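Local coordinates for effector protein Lem4 (lpg1101) (Legionella pneumophila subsp. pneumophila, PDB 6CGK) that acts as a membrane-associated protein tyrosine phosphatase, this chain being its haloacid dehalogenase-type (HAD) phosphatase domain, at residues V16-D25 against Q87-N96. The protein carries 1 engineered substitution. Numbering follows the deposited sequence.
Sequences VKNIVYLNFD and QVKIVIISRN. Engineered in segment 16-25: N23 (natural residue Asp). With MG (magnesium ion), chain C; PO4 (phosphate ion), chain B.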
ATOM      1  N   VAL A  16      -4.128   3.588  16.715  1.00 35.88           N
ATOM      2  CA  VAL A  16      -3.707   2.710  15.632  1.00 41.90           C
ATOM      3  C   VAL A  16      -2.499   1.942  16.152  1.00 34.76           C
ATOM      4  O   VAL A  16      -1.427   2.529  16.342  1.00 35.41           O
ATOM      5  CB  VAL A  16      -3.359   3.495  14.359  1.00 48.64           C
ATOM      6  CG1 VAL A  16      -2.697   2.586  13.329  1.00 48.18           C
ATOM      7  CG2 VAL A  16      -4.598   4.146  13.779  1.00 53.70           C
ATOM      8  N   LYS A  17      -2.669   0.638  16.389  1.00 33.49           N
ATOM      9  CA  LYS A  17      -1.599  -0.195  16.922  1.00 38.44           C
ATOM     10  C   LYS A  17      -0.958  -1.116  15.897  1.00 33.12           C
ATOM     11  O   LYS A  17       0.173  -1.559  16.117  1.00 32.23           O
ATOM     12  CB  LYS A  17      -2.107  -1.082  18.080  1.00 41.26           C
ATOM     13  CG  LYS A  17      -2.412  -0.353  19.380  1.00 49.52           C
ATOM     14  CD  LYS A  17      -2.594  -1.334  20.579  1.00 49.66           C
ATOM     15  N   ASN A  18      -1.640  -1.413  14.790  1.00 30.25           N
ATOM     16  CA  ASN A  18      -1.182  -2.410  13.834  1.00 26.45           C
ATOM     17  C   ASN A  18      -1.269  -1.796  12.447  1.00 24.86           C
ATOM     18  O   ASN A  18      -2.350  -1.376  12.043  1.00 28.52           O
ATOM     19  CB  ASN A  18      -2.047  -3.664  13.908  1.00 28.51           C
ATOM     20  CG  ASN A  18      -2.083  -4.238  15.320  1.00 32.67           C
ATOM     21  OD1 ASN A  18      -1.035  -4.524  15.891  1.00 32.69           O
ATOM     22  ND2 ASN A  18      -3.266  -4.362  15.887  1.00 36.88           N
ATOM     23  N   ILE A  19      -0.137  -1.708  11.749  1.00 27.86           N
ATOM     24  CA  ILE A  19      -0.083  -1.039  10.449  1.00 28.66           C
ATOM     25  C   ILE A  19       0.570  -1.945   9.420  1.00 28.03           C
ATOM     26  O   ILE A  19       1.598  -2.587   9.692  1.00 28.05           O
ATOM     27  CB  ILE A  19       0.678   0.292  10.536  1.00 29.65           C
ATOM     28  CG1 ILE A  19       0.003   1.190  11.571  1.00 29.05           C
ATOM     29  CG2 ILE A  19       0.714   0.987   9.155  1.00 32.41           C
ATOM     30  CD1 ILE A  19       0.836   2.488  11.814  1.00 30.45           C
ATOM     31  N   VAL A  20      -0.028  -1.961   8.226  1.00 27.86           N
ATOM     32  CA  VAL A  20       0.472  -2.665   7.056  1.00 29.07           C
ATOM     33  C   VAL A  20       0.934  -1.593   6.073  1.00 28.63           C
ATOM     34  O   VAL A  20       0.113  -0.827   5.556  1.00 31.21           O
ATOM     35  CB  VAL A  20      -0.610  -3.564   6.441  1.00 28.99           C
ATOM     36  CG1 VAL A  20      -0.134  -4.175   5.125  1.00 29.24           C
ATOM     37  CG2 VAL A  20      -1.049  -4.641   7.453  1.00 32.21           C
ATOM     38  N   TYR A  21       2.247  -1.525   5.842  1.00 26.66           N
ATOM     39  CA  TYR A  21       2.866  -0.581   4.920  1.00 25.05           C
ATOM     40  C   TYR A  21       3.172  -1.314   3.626  1.00 28.83           C
ATOM     41  O   TYR A  21       3.988  -2.242   3.616  1.00 28.39           O
ATOM     42  CB  TYR A  21       4.177  -0.032   5.485  1.00 26.16           C
ATOM     43  CG  TYR A  21       4.067   0.956   6.618  1.00 28.25           C
ATOM     44  CD1 TYR A  21       3.576   2.232   6.400  1.00 28.69           C
ATOM     45  CD2 TYR A  21       4.531   0.631   7.909  1.00 31.17           C
ATOM     46  CE1 TYR A  21       3.526   3.175   7.417  1.00 27.15           C
ATOM     47  CE2 TYR A  21       4.467   1.563   8.938  1.00 29.81           C
ATOM     48  CZ  TYR A  21       3.963   2.827   8.695  1.00 28.45           C
ATOM     49  OH  TYR A  21       3.929   3.759   9.706  1.00 29.64           O
ATOM     50  N   LEU A  22       2.562  -0.874   2.535  1.00 28.37           N
ATOM     51  CA  LEU A  22       2.689  -1.562   1.259  1.00 27.78           C
ATOM     52  C   LEU A  22       3.214  -0.582   0.226  1.00 28.94           C
ATOM     53  O   LEU A  22       2.644   0.500   0.043  1.00 29.60           O
ATOM     54  CB  LEU A  22       1.350  -2.132   0.797  1.00 24.02           C
ATOM     55  CG  LEU A  22       0.521  -2.997   1.757  1.00 32.87           C
ATOM     56  CD1 LEU A  22      -0.810  -3.387   1.140  1.00 32.50           C
ATOM     57  CD2 LEU A  22       1.303  -4.240   2.172  1.00 34.05           C
ATOM     58  N   ASN A  23       4.298  -0.964  -0.433  1.00 28.77           N
ATOM     59  CA  ASN A  23       4.635  -0.369  -1.699  1.00 26.18           C
ATOM     60  C   ASN A  23       3.525  -0.673  -2.709  1.00 25.90           C
ATOM     61  O   ASN A  23       2.759  -1.614  -2.537  1.00 28.41           O
ATOM     62  CB  ASN A  23       5.973  -0.937  -2.178  1.00 29.02           C
ATOM     63  CG  ASN A  23       6.399  -0.373  -3.453  1.00 36.45           C
ATOM     64  OD1 ASN A  23       6.493  -1.089  -4.444  1.00 38.41           O
ATOM     65  ND2 ASN A  23       6.697   0.926  -3.461  1.00 45.18           N
ATOM     66  N   PHE A  24       3.439   0.132  -3.774  1.00 24.77           N
ATOM     67  CA  PHE A  24       2.393  -0.133  -4.772  1.00 24.65           C
ATOM     68  C   PHE A  24       2.923  -0.845  -6.016  1.00 26.10           C
ATOM     69  O   PHE A  24       2.603  -2.013  -6.234  1.00 27.87           O
ATOM     70  CB  PHE A  24       1.687   1.159  -5.196  1.00 23.37           C
ATOM     71  CG  PHE A  24       0.509   0.930  -6.106  1.00 22.98           C
ATOM     72  CD1 PHE A  24      -0.696   0.452  -5.573  1.00 22.68           C
ATOM     73  CD2 PHE A  24       0.594   1.194  -7.459  1.00 25.31           C
ATOM     74  CE1 PHE A  24      -1.801   0.242  -6.422  1.00 25.66           C
ATOM     75  CE2 PHE A  24      -0.502   0.982  -8.318  1.00 26.15           C
ATOM     76  CZ  PHE A  24      -1.700   0.498  -7.788  1.00 27.06           C
ATOM     77  N   ASP A  25       3.748  -0.178  -6.833  1.00 26.47           N
ATOM     78  CA  ASP A  25       4.161  -0.782  -8.101  1.00 24.63           C
ATOM     79  C   ASP A  25       5.086  -1.959  -7.834  1.00 31.76           C
ATOM     80  O   ASP A  25       6.118  -1.815  -7.166  1.00 33.63           O
ATOM     81  CB  ASP A  25       4.903   0.227  -8.981  1.00 27.32           C
ATOM     82  CG  ASP A  25       4.029   1.382  -9.396  1.00 29.52           C
ATOM     83  OD1 ASP A  25       2.988   1.134 -10.021  1.00 30.95           O
ATOM     84  OD2 ASP A  25       4.384   2.538  -9.083  1.00 32.16           O
ATOM     85  N   GLN A  87      -8.923  -2.275  13.498  1.00 37.41           N
ATOM     86  CA  GLN A  87      -7.879  -2.949  14.274  1.00 39.52           C
ATOM     87  C   GLN A  87      -6.545  -2.974  13.529  1.00 35.54           C
ATOM     88  O   GLN A  87      -5.479  -3.007  14.163  1.00 34.67           O
ATOM     89  CB  GLN A  87      -8.309  -4.372  14.635  1.00 43.17           C
ATOM     90  CG  GLN A  87      -9.085  -4.492  15.941  1.00 56.06           C
ATOM     91  CD  GLN A  87     -10.573  -4.290  15.768  1.00 66.50           C
ATOM     92  OE1 GLN A  87     -11.089  -4.287  14.651  1.00 74.57           O
ATOM     93  NE2 GLN A  87     -11.280  -4.134  16.882  1.00 80.51           N
ATOM     94  N   VAL A  88      -6.584  -2.941  12.195  1.00 33.03           N
ATOM     95  CA  VAL A  88      -5.398  -2.917  11.347  1.00 33.85           C
ATOM     96  C   VAL A  88      -5.610  -1.823  10.314  1.00 33.20           C
ATOM     97  O   VAL A  88      -6.701  -1.702   9.758  1.00 32.62           O
ATOM     98  CB  VAL A  88      -5.168  -4.275  10.657  1.00 35.38           C
ATOM     99  CG1 VAL A  88      -3.908  -4.243   9.787  1.00 29.42           C
ATOM    100  CG2 VAL A  88      -5.143  -5.388  11.706  1.00 32.43           C
ATOM    101  N   LYS A  89      -4.590  -0.996  10.094  1.00 31.52           N
ATOM    102  CA  LYS A  89      -4.661   0.065   9.100  1.00 30.10           C
ATOM    103  C   LYS A  89      -3.713  -0.263   7.962  1.00 28.35           C
ATOM    104  O   LYS A  89      -2.650  -0.853   8.176  1.00 28.82           O
ATOM    105  CB  LYS A  89      -4.289   1.434   9.695  1.00 36.65           C
ATOM    106  CG  LYS A  89      -5.341   2.022  10.635  1.00 52.90           C
ATOM    107  CD  LYS A  89      -6.238   3.003   9.888  1.00 61.00           C
ATOM    108  CE  LYS A  89      -7.247   3.663  10.818  1.00 58.52           C
ATOM    109  NZ  LYS A  89      -8.166   4.567  10.056  1.00 61.47           N
ATOM    110  N   ILE A  90      -4.102   0.142   6.755  1.00 25.99           N
ATOM    111  CA  ILE A  90      -3.310  -0.049   5.545  1.00 27.98           C
ATOM    112  C   ILE A  90      -2.763   1.301   5.115  1.00 27.17           C
ATOM    113  O   ILE A  90      -3.523   2.275   5.016  1.00 26.98           O
ATOM    114  CB  ILE A  90      -4.142  -0.641   4.391  1.00 24.37           C
ATOM    115  CG1 ILE A  90      -4.813  -1.943   4.839  1.00 27.32           C
ATOM    116  CG2 ILE A  90      -3.262  -0.798   3.119  1.00 24.10           C
ATOM    117  CD1 ILE A  90      -5.726  -2.569   3.709  1.00 25.59           C
ATOM    118  N   VAL A  91      -1.458   1.357   4.853  1.00 24.25           N
ATOM    119  CA  VAL A  91      -0.795   2.566   4.376  1.00 23.84           C
ATOM    120  C   VAL A  91      -0.054   2.195   3.093  1.00 26.61           C
ATOM    121  O   VAL A  91       0.801   1.302   3.112  1.00 28.64           O
ATOM    122  CB  VAL A  91       0.196   3.144   5.405  1.00 19.88           C
ATOM    123  CG1 VAL A  91       0.869   4.382   4.830  1.00 23.26           C
ATOM    124  CG2 VAL A  91      -0.473   3.472   6.717  1.00 24.72           C
ATOM    125  N   ILE A  92      -0.389   2.850   1.981  1.00 22.99           N
ATOM    126  CA  ILE A  92       0.321   2.637   0.710  1.00 23.72           C
ATOM    127  C   ILE A  92       1.362   3.742   0.547  1.00 22.61           C
ATOM    128  O   ILE A  92       1.046   4.937   0.664  1.00 25.38           O
ATOM    129  CB  ILE A  92      -0.643   2.594  -0.485  1.00 23.03           C
ATOM    130  CG1 ILE A  92      -1.531   1.344  -0.369  1.00 24.42           C
ATOM    131  CG2 ILE A  92       0.177   2.625  -1.784  1.00 25.00           C
ATOM    132  CD1 ILE A  92      -2.613   1.218  -1.498  1.00 22.48           C
ATOM    133  N   ILE A  93       2.623   3.362   0.346  1.00 22.60           N
ATOM    134  CA  ILE A  93       3.693   4.343   0.181  1.00 20.70           C
ATOM    135  C   ILE A  93       4.298   4.113  -1.198  1.00 27.10           C
ATOM    136  O   ILE A  93       4.792   3.016  -1.491  1.00 29.73           O
ATOM    137  CB  ILE A  93       4.778   4.255   1.273  1.00 23.44           C
ATOM    138  CG1 ILE A  93       4.145   4.385   2.663  1.00 25.39           C
ATOM    139  CG2 ILE A  93       5.831   5.351   1.044  1.00 29.75           C
ATOM    140  CD1 ILE A  93       5.208   4.397   3.800  1.00 26.53           C
ATOM    141  N   SER A  94       4.254   5.132  -2.045  1.00 26.05           N
ATOM    142  CA  SER A  94       4.560   4.879  -3.451  1.00 23.77           C
ATOM    143  C   SER A  94       5.116   6.131  -4.101  1.00 24.72           C
ATOM    144  O   SER A  94       4.671   7.241  -3.805  1.00 26.86           O
ATOM    145  CB  SER A  94       3.297   4.424  -4.205  1.00 24.41           C
ATOM    146  OG  SER A  94       3.535   4.307  -5.606  1.00 23.91           O
ATOM    147  N   ARG A  95       6.053   5.943  -5.052  1.00 24.24           N
ATOM    148  CA  ARG A  95       6.491   7.045  -5.902  1.00 22.88           C
ATOM    149  C   ARG A  95       5.559   7.285  -7.094  1.00 24.99           C
ATOM    150  O   ARG A  95       5.866   8.170  -7.916  1.00 29.85           O
ATOM    151  CB  ARG A  95       7.895   6.809  -6.481  1.00 28.08           C
ATOM    152  CG  ARG A  95       8.943   6.362  -5.531  1.00 54.62           C
ATOM    153  CD  ARG A  95      10.306   6.378  -6.209  1.00 66.06           C
ATOM    154  NE  ARG A  95      11.355   5.961  -5.281  1.00 80.99           N
ATOM    155  CZ  ARG A  95      11.715   4.695  -5.080  1.00 86.04           C
ATOM    156  NH1 ARG A  95      11.109   3.712  -5.743  1.00 87.38           N
ATOM    157  NH2 ARG A  95      12.683   4.415  -4.217  1.00 89.75           N
ATOM    158  N   ASN A  96       4.475   6.536  -7.201  1.00 26.93           N
ATOM    159  CA  ASN A  96       3.526   6.742  -8.287  1.00 26.78           C
ATOM    160  C   ASN A  96       2.504   7.813  -7.881  1.00 27.84           C
ATOM    161  O   ASN A  96       2.493   8.319  -6.759  1.00 24.37           O
ATOM    162  CB  ASN A  96       2.853   5.413  -8.647  1.00 24.20           C
ATOM    163  CG  ASN A  96       2.444   5.347 -10.108  1.00 28.87           C
ATOM    164  OD1 ASN A  96       2.027   6.345 -10.681  1.00 31.48           O
ATOM    165  ND2 ASN A  96       2.638   4.189 -10.725  1.00 29.30           N
TER
HETATM  166 MG    MG C 302       7.605  -1.011  -6.042  1.00 34.34          MG
HETATM  167  P   PO4 B 301       6.391   2.415  -6.154  1.00 33.97           P
HETATM  168  O1  PO4 B 301       4.927   2.221  -5.801  1.00 29.75           O
HETATM  169  O2  PO4 B 301       7.142   3.320  -5.182  1.00 28.30           O
HETATM  170  O3  PO4 B 301       6.424   3.040  -7.541  1.00 31.50           O
HETATM  171  O4  PO4 B 301       7.079   1.071  -6.276  1.00 32.37           O
HETATM  172  O   HOH W   1       8.745  -1.035  -7.744  1.00 32.44           O
HETATM  173  O   HOH W   2       9.207  -0.298  -4.918  1.00 33.97           O
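Y21 leans along V91, its CD1 3.6 Å from V91 CB; I19 CG2 sits over the centre of one ring face, 3.7 Å above the plane, and I93 CD1 comes obliquely to Y21 CD1. Y21 OH is hydrogen-bonded to E140. These strands, 19-23 and 89-93, are neighbours in the parallel, Rossmann-like sheet of the HAD fold and exemplify how it builds an active site at the C-terminal ends of its strands. They run parallel, 25° apart: V20 N donates to K89 O and V20 O accepts from V91 N (2.8 Å); L22 likewise bridges V91 and I93, and N18 O accepts from K89 N. At the start, N18 ND2 adds a side-chain bond to Q87 O (3.1 Å), in the plane of its own amide. On the face opposite Y21, V20 meets V88 and L22 meets I90; L22, V88 and I90 also pack on helix 72-82.

Beyond the strands, the loops converge on phosphate. D25 N donates to PO4 O1 at 2.9 Å, S94 OG grips the same oxygen, and R95 N binds PO4 O2; K132 adds another donor. Magnesium is held by D25 O, phosphate, waters, D155 and N23, engineered from Asp. S94 OG, anti to its own N (chi1 174°), also accepts a hydrogen bond from N96 N, an ST turn; the N96 amide lies across D25, where ND2 reaches the syn lone pair of D25 OD2 at 2.9 Å, amide and carboxylate planes 45° apart.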